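Local atomic coordinates of flavin-dependent monooxygenase, oxygenase subunit HsaA (Rhodococcus sp., PDB entry 2RFQ), a protein that hydroxylates the steroid-derived phenol 3-HSA to the catechol 3,4-DHSA during cholesterol catabolism, using molecular oxygen and reduced FMN supplied by its reductase partner HsaB. Residues A[67-72]-A[238-243]; A[155-160]-A[167-172]; A[183-188]-A[358-363]; A[283-288]-A[337-342]. One frame throughout, in Å; residues are numbered along the deposited sequence.

How the interactions relate
From the N terminus, helix 65-76 enters interaction 1 first, and its partner on helix 233-266 comes only after the whole beta domain; this contact joins the N-terminal helical domain to the C-terminal helical bundle. Nested within that long loop, interaction 2 closes the short hairpin of strands 150-159 and 162-172. Interaction 3 starts inside the same loop, at 183-188, and ends beyond it on helix 354-365, so it crosses interaction 1 and ties a loop of the beta domain to the bundle. Interaction 4, an antiparallel pair within the bundle, is nested inside interaction 3 and touches it, with His363 probably hydrogen-bonded to Asp338.

Interaction 1: residues A[67-72]-A[238-243]; sequences LFYSAV and PTTISA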
loop_
_atom_site.group_PDB
_atom_site.type_symbol
_atom_site.label_atom_id
_atom_site.label_comp_id
_atom_site.label_asym_id
_atom_site.label_seq_id
_atom_site.Cartn_x
_atom_site.Cartn_y
_atom_site.Cartn_z
ATOM N N LEU A 67 -9.472 26.667 -16.056
ATOM C CA LEU A 67 -10.179 27.625 -15.198
ATOM C C LEU A 67 -11.454 26.983 -14.635
ATOM O O LEU A 67 -11.730 27.099 -13.440
ATOM C CB LEU A 67 -10.511 28.900 -15.987
ATOM C CG LEU A 67 -11.439 29.885 -15.254
ATOM C CD1 LEU A 67 -10.902 30.402 -13.941
ATOM C CD2 LEU A 67 -11.764 31.070 -16.156
ATOM N N PHE A 68 -12.199 26.284 -15.489
ATOM C CA PHE A 68 -13.433 25.631 -15.057
ATOM C C PHE A 68 -13.136 24.602 -13.956
ATOM O O PHE A 68 -13.795 24.612 -12.893
ATOM C CB PHE A 68 -14.149 24.947 -16.228
ATOM C CG PHE A 68 -15.364 24.175 -15.800
ATOM C CD1 PHE A 68 -16.549 24.839 -15.493
ATOM C CD2 PHE A 68 -15.315 22.777 -15.690
ATOM C CE1 PHE A 68 -17.687 24.129 -15.079
ATOM C CE2 PHE A 68 -16.444 22.061 -15.244
ATOM C CZ PHE A 68 -17.621 22.737 -14.949
ATOM N N TYR A 69 -12.139 23.728 -14.178
ATOM C CA TYR A 69 -11.865 22.697 -13.167
ATOM C C TYR A 69 -11.282 23.284 -11.879
ATOM O O TYR A 69 -11.511 22.743 -10.791
ATOM C CB TYR A 69 -10.998 21.560 -13.716
ATOM C CG TYR A 69 -11.659 20.813 -14.842
ATOM C CD1 TYR A 69 -12.885 20.167 -14.663
ATOM C CD2 TYR A 69 -11.064 20.779 -16.102
ATOM C CE1 TYR A 69 -13.508 19.489 -15.721
ATOM C CE2 TYR A 69 -11.664 20.094 -17.170
ATOM C CZ TYR A 69 -12.871 19.446 -16.967
ATOM O OH TYR A 69 -13.447 18.777 -18.040
ATOM N N SER A 70 -10.568 24.404 -12.005
ATOM C CA SER A 70 -10.027 25.130 -10.841
ATOM C C SER A 70 -11.178 25.679 -10.001
ATOM O O SER A 70 -11.129 25.628 -8.766
ATOM C CB SER A 70 -9.110 26.259 -11.316
ATOM O OG SER A 70 -7.970 25.677 -11.941
ATOM N N ALA A 71 -12.220 26.164 -10.675
ATOM C CA ALA A 71 -13.423 26.682 -9.984
ATOM C C ALA A 71 -14.141 25.552 -9.253
ATOM O O ALA A 71 -14.542 25.687 -8.087
ATOM C CB ALA A 71 -14.347 27.367 -10.977
ATOM N N VAL A 72 -14.260 24.414 -9.940
ATOM C CA VAL A 72 -14.838 23.212 -9.340
ATOM C C VAL A 72 -14.084 22.775 -8.091
ATOM O O VAL A 72 -14.699 22.520 -7.040
ATOM C CB VAL A 72 -14.889 22.071 -10.359
ATOM C CG1 VAL A 72 -15.253 20.734 -9.668
ATOM C CG2 VAL A 72 -15.980 22.404 -11.378
ATOM N N PRO A 238 -14.979 12.674 -17.604
ATOM C CA PRO A 238 -14.336 12.082 -16.417
ATOM C C PRO A 238 -13.571 13.085 -15.520
ATOM O O PRO A 238 -13.569 12.941 -14.291
ATOM C CB PRO A 238 -13.400 11.019 -17.013
ATOM C CG PRO A 238 -14.116 10.612 -18.289
ATOM C CD PRO A 238 -14.580 11.968 -18.836
ATOM N N THR A 239 -12.942 14.097 -16.110
ATOM C CA THR A 239 -12.260 15.115 -15.277
ATOM C C THR A 239 -13.297 15.898 -14.432
ATOM O O THR A 239 -13.022 16.262 -13.279
ATOM C CB THR A 239 -11.400 16.053 -16.143
ATOM O OG1 THR A 239 -10.398 15.264 -16.805
ATOM C CG2 THR A 239 -10.690 17.140 -15.279
ATOM N N THR A 240 -14.496 16.103 -14.991
ATOM C CA THR A 240 -15.598 16.738 -14.219
ATOM C C THR A 240 -16.025 15.916 -12.987
ATOM O O THR A 240 -16.525 16.458 -12.003
ATOM C CB THR A 240 -16.776 17.174 -15.114
ATOM O OG1 THR A 240 -16.908 18.614 -15.034
ATOM C CG2 THR A 240 -18.089 16.578 -14.656
ATOM N N ILE A 241 -15.768 14.609 -13.042
ATOM C CA ILE A 241 -16.030 13.691 -11.956
ATOM C C ILE A 241 -14.865 13.628 -10.961
ATOM O O ILE A 241 -15.088 13.519 -9.748
ATOM C CB ILE A 241 -16.357 12.272 -12.555
ATOM C CG1 ILE A 241 -17.603 12.356 -13.438
ATOM C CG2 ILE A 241 -16.362 11.168 -11.466
ATOM C CD1 ILE A 241 -18.840 13.007 -12.743
ATOM N N SER A 242 -13.635 13.694 -11.446
ATOM C CA SER A 242 -12.491 13.647 -10.523
ATOM C C SER A 242 -12.225 14.994 -9.847
ATOM O O SER A 242 -11.842 15.034 -8.676
ATOM C CB SER A 242 -11.201 13.174 -11.234
ATOM O OG SER A 242 -11.359 11.838 -11.689
ATOM N N ALA A 243 -12.385 16.091 -10.590
ATOM C CA ALA A 243 -12.040 17.423 -10.032
ATOM C C ALA A 243 -12.718 17.729 -8.687
ATOM O O ALA A 243 -12.045 18.200 -7.760
ATOM C CB ALA A 243 -12.305 18.535 -11.065
#
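Tyr69 and Ala243 mark the closest backbone approach, CA to CA 6.1 Å, of two helical segments that run in roughly the same direction, their axes 9.7 Å apart and crossing at -30°. At this ordinary packing distance the small side chains of 238-243, two threonines and an alanine, leave room for the Tyr69 ring. Tyr69 lies at the centre. Its CG stands anti to the carbonyl carbon (chi1 -62°), which carries the ring across to the other helix, where the methyl CG2 of Thr239 sits squarely over one face, 3.4 Å from the ring centroid and 5° off the normal, a CH-pi contact. Phe68 CD2 lies over the opposite face near the rim. The fold is that of the acyl-CoA dehydrogenases, and here helix 65-76 of the N-terminal domain packs on helix 233-266 of the C-terminal one; helix 80-96 borders Val72 and Thr240, and helix 277-309 borders Tyr69 and Thr239. Thr240 OG1 meets the edges of two rings, 3.5 Å from Phe68 CE2 and 3.6 Å from Tyr69 CE1. The methyl of Ala243 fits between its larger neighbours, with CB 3.9 Å from Val72 CG1 and 4.0 Å from Tyr69 CD1. Two of the hydroxyls bond to backbone carbonyls: Tyr69 OH to Ile236 O, and Thr239 OG1 to Thr235 O, one turn back.

Interaction 2: residues A[155-160]-A[167-172]; sequences GPVIKD and VSFLIP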
loop_
_atom_site.group_PDB
_atom_site.type_symbol
_atom_site.label_atom_id
_atom_site.label_comp_id
_atom_site.label_asym_id
_atom_site.label_seq_id
_atom_site.Cartn_x
_atom_site.Cartn_y
_atom_site.Cartn_z
ATOM N N GLY A 155 -28.468 7.256 -23.965
ATOM C CA GLY A 155 -29.056 5.963 -24.257
ATOM C C GLY A 155 -28.906 5.588 -25.708
ATOM O O GLY A 155 -28.482 6.420 -26.525
ATOM N N PRO A 156 -29.247 4.334 -26.030
ATOM C CA PRO A 156 -29.214 3.924 -27.422
ATOM C C PRO A 156 -30.418 4.430 -28.204
ATOM O O PRO A 156 -31.509 4.659 -27.646
ATOM C CB PRO A 156 -29.257 2.395 -27.331
ATOM C CG PRO A 156 -30.119 2.143 -26.128
ATOM C CD PRO A 156 -29.712 3.248 -25.146
ATOM N N VAL A 157 -30.201 4.608 -29.506
ATOM C CA VAL A 157 -31.271 4.772 -30.484
ATOM C C VAL A 157 -31.672 3.387 -30.973
ATOM O O VAL A 157 -30.807 2.571 -31.310
ATOM C CB VAL A 157 -30.800 5.632 -31.690
ATOM C CG1 VAL A 157 -31.755 5.484 -32.909
ATOM C CG2 VAL A 157 -30.659 7.074 -31.284
ATOM N N ILE A 158 -32.983 3.132 -30.994
ATOM C CA ILE A 158 -33.528 1.856 -31.435
ATOM C C ILE A 158 -34.154 1.997 -32.826
ATOM O O ILE A 158 -35.029 2.833 -33.059
ATOM C CB ILE A 158 -34.542 1.295 -30.401
ATOM C CG1 ILE A 158 -33.923 1.247 -28.978
ATOM C CG2 ILE A 158 -35.081 -0.069 -30.850
ATOM C CD1 ILE A 158 -32.729 0.276 -28.811
ATOM N N LYS A 159 -33.678 1.177 -33.755
ATOM C CA LYS A 159 -34.127 1.228 -35.131
ATOM C C LYS A 159 -34.174 -0.216 -35.611
ATOM O O LYS A 159 -33.201 -0.948 -35.435
ATOM C CB LYS A 159 -33.137 2.061 -35.933
ATOM C CG LYS A 159 -33.540 2.304 -37.359
ATOM C CD LYS A 159 -32.547 3.236 -38.009
ATOM C CE LYS A 159 -32.598 3.110 -39.507
ATOM N NZ LYS A 159 -31.647 4.082 -40.095
ATOM N N ASP A 160 -35.310 -0.635 -36.170
ATOM C CA ASP A 160 -35.567 -2.060 -36.480
ATOM C C ASP A 160 -35.331 -2.939 -35.247
ATOM O O ASP A 160 -34.809 -4.062 -35.349
ATOM C CB ASP A 160 -34.717 -2.547 -37.685
ATOM N N VAL A 167 -26.471 8.081 -27.891
ATOM C CA VAL A 167 -26.717 9.516 -28.018
ATOM C C VAL A 167 -27.111 10.112 -26.668
ATOM O O VAL A 167 -27.329 9.378 -25.697
ATOM C CB VAL A 167 -27.884 9.763 -29.011
ATOM C CG1 VAL A 167 -27.584 9.156 -30.380
ATOM C CG2 VAL A 167 -29.180 9.172 -28.454
ATOM N N SER A 168 -27.209 11.437 -26.625
ATOM C CA SER A 168 -27.899 12.116 -25.535
ATOM C C SER A 168 -29.188 12.726 -26.055
ATOM O O SER A 168 -29.186 13.428 -27.070
ATOM C CB SER A 168 -27.032 13.228 -24.927
ATOM O OG SER A 168 -25.873 12.679 -24.317
ATOM N N PHE A 169 -30.281 12.455 -25.347
ATOM C CA PHE A 169 -31.569 13.071 -25.644
ATOM C C PHE A 169 -31.744 14.289 -24.756
ATOM O O PHE A 169 -31.689 14.182 -23.520
ATOM C CB PHE A 169 -32.699 12.077 -25.361
ATOM C CG PHE A 169 -32.565 10.773 -26.106
ATOM C CD1 PHE A 169 -32.960 10.670 -27.446
ATOM C CD2 PHE A 169 -32.042 9.651 -25.470
ATOM C CE1 PHE A 169 -32.815 9.461 -28.117
ATOM C CE2 PHE A 169 -31.912 8.423 -26.148
ATOM C CZ PHE A 169 -32.300 8.333 -27.461
ATOM N N LEU A 170 -31.974 15.449 -25.374
ATOM C CA LEU A 170 -32.217 16.686 -24.622
ATOM C C LEU A 170 -33.734 16.842 -24.448
ATOM O O LEU A 170 -34.469 16.940 -25.440
ATOM C CB LEU A 170 -31.652 17.907 -25.385
ATOM C CG LEU A 170 -31.999 19.317 -24.865
ATOM C CD1 LEU A 170 -31.383 19.619 -23.493
ATOM C CD2 LEU A 170 -31.556 20.382 -25.926
ATOM N N ILE A 171 -34.190 16.835 -23.196
ATOM C CA ILE A 171 -35.620 16.802 -22.887
ATOM C C ILE A 171 -35.966 17.894 -21.868
ATOM O O ILE A 171 -35.239 18.046 -20.869
ATOM C CB ILE A 171 -36.026 15.410 -22.326
ATOM C CG1 ILE A 171 -35.577 14.309 -23.300
ATOM C CG2 ILE A 171 -37.544 15.360 -22.061
ATOM C CD1 ILE A 171 -36.124 12.872 -23.019
ATOM N N PRO A 172 -37.039 18.676 -22.129
ATOM C CA PRO A 172 -37.359 19.703 -21.150
ATOM C C PRO A 172 -38.100 19.135 -19.953
ATOM O O PRO A 172 -38.756 18.101 -20.057
ATOM C CB PRO A 172 -38.271 20.650 -21.940
ATOM C CG PRO A 172 -39.032 19.701 -22.873
ATOM C CD PRO A 172 -37.966 18.702 -23.291
#
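Phe169 presents one ring face to Val167 CG2, which lies 3.4 Å above the plane and toward the rim, while the carbonyl oxygen of Pro156 meets the ring edge in plane, 3.8 Å from Phe169 CZ. A carbonyl at this place suits an aromatic ring, whose edge hydrogens carry slight positive charge. Phe169 CG is anti to its carbonyl carbon (chi1 -56°), a turn that brings the ring back over its own strand's Val167 and up to the neighbouring strand. Gly155 lies beside the ring, its O 4.0 Å from Phe169 CE2; having no side chain, it leaves this place to the phenylalanine. Val157 completes the apolar cluster: its CG2 is 3.8 Å from Val167 CG2, the two valines crossing at about a right angle. Branched valines and an aromatic ring suit a buried patch of a beta sheet.

Gly155 and Val167 form an antiparallel hydrogen-bonded pair, with Gly155 N to Val167 O at 3.0 Å and Val167 N to Gly155 O at 2.9 Å; the latter is nearly straight at the hydrogen, 172°. The segments share this one pair because they leave it toward different parts of the hairpin; 155-160 goes on to the turn, with Val157 bonded to Val164 and Asp165. The 90° between their short axes, far from antiparallel, is consistent with a strongly bent, coiled hairpin.

Both strands belong to the mixed sheet of the middle domain, where 124-129 flanks 150-159 along its other edge, bonding to Pro156 and Ile158, and 207-209 pairs with 162-172.

Interaction 3: residues A[183-188]-A[358-363]; sequences NVVGLR and FWRDAH
The loop between strands 177-179 and 193-198 leaves the beta domain and lies against helix 354-365, where Val185, Gly186 and Leu187 meet Arg360 and Asp361. Arg360 NH1 donates to Val185 O at 2.9 Å, with the oxygen in the guanidinium plane; a bend at chi3 (-68°) folds the arginine back to reach it. Asp361 OD1 receives Leu187 N at 2.8 Å from above the carboxylate plane. It also accepts from a water held by Arg188 N, so this one oxygen holds two successive amides of the loop, one through water.

Gly186 CA passes 3.7 Å from Arg360 O, in a space too small for any side chain. In this acyl-CoA dehydrogenase-like fold the loop joins the beta domain to the C-terminal bundle beside the flavin region: Leu187, an apolar residue suited to this buried place, packs near Trp84, an FMN-binding residue by similarity.

Arg188 bonds back through NE to Val184 O at 2.7 Å, steadying its guanidinium. Arg360 NH1 lies over one face of that group, 3.7 Å from Arg188 NH1, the two planes 34° apart; Glu31, salt-bridged to Arg360, would offset the like charges. Asn351 of the second subunit bonds to Asn183 OD1.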
loop_
_atom_site.group_PDB
_atom_site.type_symbol
_atom_site.label_atom_id
_atom_site.label_comp_id
_atom_site.label_asym_id
_atom_site.label_seq_id
_atom_site.Cartn_x
_atom_site.Cartn_y
_atom_site.Cartn_z
ATOM N N ASN A 183 -30.932 8.187 -1.273
ATOM C CA ASN A 183 -30.852 7.701 0.096
ATOM C C ASN A 183 -29.538 6.942 0.303
ATOM O O ASN A 183 -29.506 5.698 0.345
ATOM C CB ASN A 183 -32.054 6.780 0.341
ATOM C CG ASN A 183 -32.184 6.374 1.774
ATOM O OD1 ASN A 183 -31.672 7.037 2.668
ATOM N ND2 ASN A 183 -32.871 5.252 2.009
ATOM N N VAL A 184 -28.457 7.718 0.418
ATOM C CA VAL A 184 -27.096 7.161 0.328
ATOM C C VAL A 184 -26.173 7.622 1.455
ATOM O O VAL A 184 -26.474 8.575 2.184
ATOM C CB VAL A 184 -26.454 7.523 -1.024
ATOM C CG1 VAL A 184 -27.177 6.792 -2.160
ATOM C CG2 VAL A 184 -26.521 9.013 -1.230
ATOM N N VAL A 185 -25.026 6.954 1.576
ATOM C CA VAL A 185 -24.120 7.191 2.717
ATOM C C VAL A 185 -23.245 8.462 2.558
ATOM O O VAL A 185 -22.722 9.011 3.528
ATOM C CB VAL A 185 -23.215 5.946 2.945
ATOM C CG1 VAL A 185 -22.231 5.776 1.763
ATOM C CG2 VAL A 185 -22.459 5.992 4.310
ATOM N N GLY A 186 -23.088 8.911 1.326
ATOM C CA GLY A 186 -22.331 10.156 1.046
ATOM C C GLY A 186 -22.872 10.877 -0.172
ATOM O O GLY A 186 -23.686 10.333 -0.936
ATOM N N LEU A 187 -22.382 12.103 -0.380
ATOM C CA LEU A 187 -22.945 13.002 -1.411
ATOM C C LEU A 187 -24.468 13.121 -1.242
ATOM O O LEU A 187 -25.215 13.305 -2.209
ATOM C CB LEU A 187 -22.580 12.549 -2.849
ATOM C CG LEU A 187 -21.103 12.785 -3.225
ATOM C CD1 LEU A 187 -20.866 12.192 -4.652
ATOM C CD2 LEU A 187 -20.761 14.297 -3.155
ATOM N N ARG A 188 -24.916 13.065 0.007
ATOM C CA ARG A 188 -26.357 13.156 0.316
ATOM C C ARG A 188 -26.958 14.460 -0.226
ATOM O O ARG A 188 -28.072 14.479 -0.774
ATOM C CB ARG A 188 -26.576 13.065 1.824
ATOM C CG ARG A 188 -26.261 11.689 2.328
ATOM C CD ARG A 188 -26.321 11.619 3.862
ATOM N NE ARG A 188 -26.280 10.235 4.302
ATOM C CZ ARG A 188 -25.994 9.842 5.541
ATOM N NH1 ARG A 188 -25.664 10.738 6.484
ATOM N NH2 ARG A 188 -26.036 8.543 5.835
ATOM N N PHE A 358 -16.378 14.919 4.242
ATOM C CA PHE A 358 -15.548 14.807 3.041
ATOM C C PHE A 358 -15.202 13.353 2.774
ATOM O O PHE A 358 -15.143 12.923 1.622
ATOM C CB PHE A 358 -14.267 15.602 3.228
ATOM C CG PHE A 358 -14.449 17.112 3.110
ATOM C CD1 PHE A 358 -14.982 17.693 1.941
ATOM C CD2 PHE A 358 -14.024 17.949 4.146
ATOM C CE1 PHE A 358 -15.099 19.091 1.826
ATOM C CE2 PHE A 358 -14.160 19.346 4.059
ATOM C CZ PHE A 358 -14.682 19.918 2.880
ATOM N N TRP A 359 -14.981 12.599 3.855
ATOM C CA TRP A 359 -14.643 11.165 3.757
ATOM C C TRP A 359 -15.786 10.395 3.101
ATOM O O TRP A 359 -15.579 9.720 2.095
ATOM C CB TRP A 359 -14.296 10.638 5.175
ATOM C CG TRP A 359 -13.966 9.182 5.276
ATOM C CD1 TRP A 359 -12.886 8.518 4.729
ATOM C CD2 TRP A 359 -14.736 8.205 5.967
ATOM N NE1 TRP A 359 -12.945 7.169 5.054
ATOM C CE2 TRP A 359 -14.068 6.953 5.812
ATOM C CE3 TRP A 359 -15.925 8.260 6.706
ATOM C CZ2 TRP A 359 -14.551 5.767 6.406
ATOM C CZ3 TRP A 359 -16.412 7.072 7.289
ATOM C CH2 TRP A 359 -15.740 5.856 7.116
ATOM N N ARG A 360 -17.001 10.525 3.639
ATOM C CA ARG A 360 -18.147 9.823 3.041
ATOM C C ARG A 360 -18.431 10.303 1.637
ATOM O O ARG A 360 -18.724 9.502 0.727
ATOM C CB ARG A 360 -19.380 10.005 3.910
ATOM C CG ARG A 360 -19.269 9.190 5.221
ATOM C CD ARG A 360 -20.528 9.365 6.082
ATOM N NE ARG A 360 -20.657 10.724 6.620
ATOM C CZ ARG A 360 -21.473 11.669 6.148
ATOM N NH1 ARG A 360 -22.262 11.443 5.093
ATOM N NH2 ARG A 360 -21.494 12.861 6.725
ATOM N N ASP A 361 -18.329 11.619 1.454
ATOM C CA ASP A 361 -18.590 12.222 0.136
ATOM C C ASP A 361 -17.643 11.704 -0.964
ATOM O O ASP A 361 -18.087 11.404 -2.086
ATOM C CB ASP A 361 -18.499 13.743 0.240
ATOM C CG ASP A 361 -19.716 14.374 0.918
ATOM O OD1 ASP A 361 -20.711 13.682 1.230
ATOM O OD2 ASP A 361 -19.666 15.602 1.187
ATOM N N ALA A 362 -16.348 11.636 -0.642
ATOM C CA ALA A 362 -15.335 11.167 -1.621
ATOM C C ALA A 362 -15.577 9.706 -1.946
ATOM O O ALA A 362 -15.513 9.297 -3.111
ATOM C CB ALA A 362 -13.907 11.396 -1.088
ATOM N N HIS A 363 -15.906 8.908 -0.925
ATOM C CA HIS A 363 -16.155 7.491 -1.184
ATOM C C HIS A 363 -17.419 7.272 -2.002
ATOM O O HIS A 363 -17.527 6.308 -2.784
ATOM C CB HIS A 363 -16.161 6.701 0.125
ATOM C CG HIS A 363 -14.793 6.423 0.635
ATOM N ND1 HIS A 363 -14.045 5.341 0.205
ATOM C CD2 HIS A 363 -14.002 7.120 1.485
ATOM C CE1 HIS A 363 -12.861 5.369 0.798
ATOM N NE2 HIS A 363 -12.807 6.442 1.571
HETATM O O HOH W 1 -23.190 13.365 2.325
#

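Interaction 4: residues A[283-288]-A[337-342]; sequences IAEASS and IDKLFE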
loop_
_atom_site.group_PDB
_atom_site.type_symbol
_atom_site.label_atom_id
_atom_site.label_comp_id
_atom_site.label_asym_id
_atom_site.label_seq_id
_atom_site.Cartn_x
_atom_site.Cartn_y
_atom_site.Cartn_z
ATOM N N ILE A 283 0.183 13.902 7.255
ATOM C CA ILE A 283 -0.049 15.217 6.628
ATOM C C ILE A 283 0.845 15.438 5.398
ATOM O O ILE A 283 0.376 15.963 4.368
ATOM C CB ILE A 283 0.079 16.346 7.688
ATOM C CG1 ILE A 283 -1.274 16.489 8.404
ATOM C CG2 ILE A 283 0.515 17.691 7.086
ATOM C CD1 ILE A 283 -1.127 17.113 9.816
ATOM N N ALA A 284 2.115 15.037 5.486
ATOM C CA ALA A 284 3.033 15.173 4.359
ATOM C C ALA A 284 2.590 14.286 3.201
ATOM O O ALA A 284 2.557 14.724 2.048
ATOM C CB ALA A 284 4.462 14.835 4.778
ATOM N N GLU A 285 2.267 13.029 3.503
ATOM C CA GLU A 285 1.821 12.101 2.453
ATOM C C GLU A 285 0.563 12.609 1.750
ATOM O O GLU A 285 0.503 12.657 0.510
ATOM C CB GLU A 285 1.536 10.720 3.041
ATOM C CG GLU A 285 2.788 10.032 3.587
ATOM C CD GLU A 285 2.420 8.774 4.353
ATOM O OE1 GLU A 285 1.302 8.729 4.923
ATOM O OE2 GLU A 285 3.239 7.838 4.361
ATOM N N ALA A 286 -0.428 13.007 2.548
ATOM C CA ALA A 286 -1.708 13.447 2.007
ATOM C C ALA A 286 -1.562 14.696 1.160
ATOM O O ALA A 286 -2.054 14.733 0.020
ATOM C CB ALA A 286 -2.701 13.687 3.136
ATOM N N SER A 287 -0.865 15.703 1.686
ATOM C CA SER A 287 -0.709 16.948 0.918
ATOM C C SER A 287 0.030 16.664 -0.397
ATOM O O SER A 287 -0.318 17.204 -1.466
ATOM C CB SER A 287 -0.003 18.035 1.741
ATOM O OG SER A 287 1.271 17.598 2.159
ATOM N N SER A 288 1.059 15.811 -0.338
ATOM C CA SER A 288 1.833 15.577 -1.564
ATOM C C SER A 288 1.005 14.849 -2.600
ATOM O O SER A 288 1.052 15.167 -3.786
ATOM C CB SER A 288 3.109 14.798 -1.256
ATOM O OG SER A 288 3.841 14.549 -2.457
ATOM N N ILE A 337 -7.587 11.480 1.865
ATOM C CA ILE A 337 -8.656 11.775 2.846
ATOM C C ILE A 337 -8.675 10.649 3.893
ATOM O O ILE A 337 -8.794 10.896 5.114
ATOM C CB ILE A 337 -10.040 11.897 2.169
ATOM C CG1 ILE A 337 -10.045 13.144 1.281
ATOM C CG2 ILE A 337 -11.150 12.012 3.243
ATOM C CD1 ILE A 337 -11.169 13.158 0.300
ATOM N N ASP A 338 -8.548 9.409 3.421
ATOM C CA ASP A 338 -8.530 8.263 4.333
ATOM C C ASP A 338 -7.420 8.403 5.382
ATOM O O ASP A 338 -7.667 8.169 6.592
ATOM C CB ASP A 338 -8.372 6.952 3.558
ATOM C CG ASP A 338 -9.656 6.541 2.850
ATOM O OD1 ASP A 338 -10.675 7.245 2.999
ATOM O OD2 ASP A 338 -9.655 5.516 2.141
ATOM N N LYS A 339 -6.219 8.795 4.933
ATOM C CA LYS A 339 -5.089 8.969 5.834
ATOM C C LYS A 339 -5.430 10.012 6.888
ATOM O O LYS A 339 -5.143 9.812 8.075
ATOM C CB LYS A 339 -3.818 9.414 5.083
ATOM C CG LYS A 339 -3.188 8.376 4.192
ATOM C CD LYS A 339 -1.916 8.968 3.534
ATOM C CE LYS A 339 -1.198 7.951 2.646
ATOM N NZ LYS A 339 -2.085 7.351 1.567
ATOM N N LEU A 340 -6.036 11.122 6.455
ATOM C CA LEU A 340 -6.314 12.239 7.380
ATOM C C LEU A 340 -7.403 11.845 8.380
ATOM O O LEU A 340 -7.281 12.115 9.598
ATOM C CB LEU A 340 -6.725 13.510 6.630
ATOM C CG LEU A 340 -5.659 14.009 5.649
ATOM C CD1 LEU A 340 -6.202 15.125 4.744
ATOM C CD2 LEU A 340 -4.458 14.493 6.421
ATOM N N PHE A 341 -8.456 11.209 7.876
ATOM C CA PHE A 341 -9.576 10.813 8.730
ATOM C C PHE A 341 -9.075 9.811 9.779
ATOM O O PHE A 341 -9.386 9.926 10.978
ATOM C CB PHE A 341 -10.684 10.225 7.836
ATOM C CG PHE A 341 -11.862 9.672 8.588
ATOM C CD1 PHE A 341 -12.629 10.477 9.406
ATOM C CD2 PHE A 341 -12.197 8.321 8.468
ATOM C CE1 PHE A 341 -13.744 9.949 10.099
ATOM C CE2 PHE A 341 -13.311 7.788 9.156
ATOM C CZ PHE A 341 -14.072 8.612 9.981
ATOM N N GLU A 342 -8.276 8.842 9.339
ATOM C CA GLU A 342 -7.690 7.845 10.254
ATOM C C GLU A 342 -6.808 8.535 11.313
ATOM O O GLU A 342 -6.886 8.235 12.493
ATOM C CB GLU A 342 -6.873 6.796 9.512
ATOM C CG GLU A 342 -6.316 5.690 10.456
ATOM C CD GLU A 342 -5.382 4.682 9.753
ATOM O OE1 GLU A 342 -4.889 4.963 8.641
ATOM O OE2 GLU A 342 -5.105 3.620 10.334
#
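Leu340 CG and Lys339 CG both stand anti to their carbonyl carbons, chi1 -59° and -70°, and these torsions carry two neighbouring side chains of helix 316-344 to helix 277-309. Leu340 brings its branched end to the methyl of Ala286, CD2 to CB 3.8 Å, and the same CD2 lies 4.2 Å from Ile283 CG1. The small alanine lets the helices come close, their segment axes 9.0 Å apart, while leucine fills the buried side of the groove.

Lys339 takes the more exposed side. Its chain runs straight to CE, and a bend at chi4 turns NZ aside; it crosses the extended Glu285 at about a right angle. On the lysine the touching is done by methylenes: Lys339 CE is 3.5 Å from Glu285 OE1, whereas NZ remains 5.0 Å from that oxygen. The opposite charges probably attract weakly, but Glu285 OE1 has its salt bridge with Arg282. A long, partly apolar lysine thus suits this partly exposed side.

The segments run antiparallel, at 153°, as successive helices of the C-terminal bundle. Helix 233-266 borders the apolar side, with His256 touching both Ile283 and Leu340; helix 354-365 packs on Ile337 and Phe341, and a third subunit covers Ala284, Ser287 and Ser288 of helix 277-309.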